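Local coordinates for protein EchA16_2 (Mycobacterium avium subsp. paratuberculosis, PDB 3QYR) that probably catalyses the reversible addition of water to 2-trans-enoyl-CoA thioesters, as a crotonase-fold enoyl-CoA hydratase, at residues A[42-47]-A[86-91]. Numbering follows the deposited sequence.
Sequences GALADA and RWPALT
Leu44 sets its CD1 methyl over one face of the Trp87 indole, 3.5 Å from the centroid of the six-membered ring and 2° off the ring normal, a CH-pi contact. All six carbons of that ring are nearly equidistant from the methyl, CH2 lying 3.7 Å from CD1. In Trp87, CG anti to the backbone N (chi1 -171°), together with chi2 -76°, turns the flat of the benzene half to the Leu44 methyl. The rest of the Leu44 side chain is met further along 86-91. Its CB meets CG of the Pro88 ring at 3.9 Å, and its CD2 lies 4.2 Å from CD1 of Leu90, whose side chain crosses that of Leu44 at about a right angle. The other Leu90 methyl, CD2, reaches the helix backbone, 3.7 Å from Leu44 O. Pro88 CG also comes within 4.2 Å of the backbone N of Ala45, the next residue along the helix. The contact is van der Waals packing centred on Leu44, with no hydrogen bond across it. At the margins polar groups tie the loop to the same helix: Arg86 forms a salt bridge with Asp38, and Thr91 a hydrogen bond with Glu48. The loop leads into strand 94-98 of the crotonase core beside helix 34-49; Leu44 also packs on Leu21 of strand 18-23 and Val56 of strand 55-60, and Trp87 stacks with Tyr112 of helix 105-112.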
# COMPACT_ATOMS: atom_id res chain seq x y z
N GLY A 42 -31.45 -0.87 3.53
CA GLY A 42 -32.29 -0.79 2.33
C GLY A 42 -32.55 0.67 1.96
O GLY A 42 -32.43 1.05 0.80
N ALA A 43 -32.86 1.48 2.98
CA ALA A 43 -33.11 2.92 2.77
C ALA A 43 -31.89 3.68 2.25
O ALA A 43 -32.03 4.61 1.47
CB ALA A 43 -33.64 3.56 4.04
N LEU A 44 -30.69 3.32 2.69
CA LEU A 44 -29.51 3.98 2.15
C LEU A 44 -29.38 3.62 0.65
O LEU A 44 -29.10 4.46 -0.20
CB LEU A 44 -28.25 3.63 2.94
CG LEU A 44 -28.04 4.26 4.35
CD1 LEU A 44 -26.76 3.68 4.95
CD2 LEU A 44 -27.95 5.77 4.34
N ALA A 45 -29.64 2.36 0.34
CA ALA A 45 -29.51 1.91 -1.02
C ALA A 45 -30.44 2.71 -1.90
O ALA A 45 -29.97 3.29 -2.87
CB ALA A 45 -29.79 0.41 -1.14
N ASP A 46 -31.72 2.75 -1.55
CA ASP A 46 -32.73 3.48 -2.32
C ASP A 46 -32.35 4.95 -2.56
O ASP A 46 -32.51 5.46 -3.66
CB ASP A 46 -34.11 3.40 -1.61
CG ASP A 46 -34.65 1.97 -1.54
OD1 ASP A 46 -34.13 1.11 -2.28
OD2 ASP A 46 -35.59 1.68 -0.74
N ALA A 47 -31.85 5.62 -1.51
CA ALA A 47 -31.50 7.03 -1.60
C ALA A 47 -30.49 7.31 -2.71
O ALA A 47 -30.57 8.32 -3.43
CB ALA A 47 -30.99 7.52 -0.28
N ARG A 86 -22.78 -4.10 5.55
CA ARG A 86 -23.87 -3.80 4.63
C ARG A 86 -24.02 -2.31 4.26
O ARG A 86 -24.98 -1.95 3.57
CB ARG A 86 -25.20 -4.27 5.23
CG ARG A 86 -25.22 -5.76 5.50
CD ARG A 86 -26.46 -6.14 6.26
NE ARG A 86 -27.65 -6.01 5.42
CZ ARG A 86 -28.89 -6.24 5.84
NH1 ARG A 86 -29.90 -6.11 4.97
NH2 ARG A 86 -29.13 -6.61 7.10
N TRP A 87 -23.11 -1.45 4.72
CA TRP A 87 -23.17 -0.05 4.34
C TRP A 87 -22.80 -0.01 2.86
O TRP A 87 -21.70 -0.39 2.50
CB TRP A 87 -22.21 0.81 5.13
CG TRP A 87 -22.43 2.26 4.90
CD1 TRP A 87 -22.06 2.96 3.81
CD2 TRP A 87 -23.10 3.17 5.77
NE1 TRP A 87 -22.43 4.27 3.95
CE2 TRP A 87 -23.08 4.42 5.14
CE3 TRP A 87 -23.70 3.06 7.02
CZ2 TRP A 87 -23.63 5.55 5.71
CZ3 TRP A 87 -24.25 4.20 7.61
CH2 TRP A 87 -24.20 5.43 6.95
N PRO A 88 -23.76 0.39 2.01
CA PRO A 88 -23.62 0.40 0.58
C PRO A 88 -22.75 1.51 0.01
O PRO A 88 -22.48 2.51 0.68
CB PRO A 88 -25.05 0.60 0.11
CG PRO A 88 -25.70 1.31 1.19
CD PRO A 88 -25.12 0.80 2.41
N ALA A 89 -22.32 1.30 -1.24
CA ALA A 89 -21.58 2.27 -2.01
C ALA A 89 -22.52 3.40 -2.36
O ALA A 89 -23.44 3.22 -3.15
CB ALA A 89 -21.03 1.64 -3.28
N LEU A 90 -22.27 4.57 -1.78
CA LEU A 90 -23.00 5.78 -2.08
C LEU A 90 -22.10 6.86 -2.68
O LEU A 90 -20.91 6.94 -2.32
CB LEU A 90 -23.62 6.34 -0.81
CG LEU A 90 -24.59 5.38 -0.13
CD1 LEU A 90 -25.33 6.03 1.07
CD2 LEU A 90 -25.58 4.87 -1.16
N THR A 91 -22.68 7.70 -3.54
CA THR A 91 -22.02 8.89 -4.08
C THR A 91 -22.65 10.19 -3.55
O THR A 91 -22.17 11.27 -3.87
CB THR A 91 -22.06 8.96 -5.66
OG1 THR A 91 -23.40 9.20 -6.12
CG2 THR A 91 -21.52 7.65 -6.31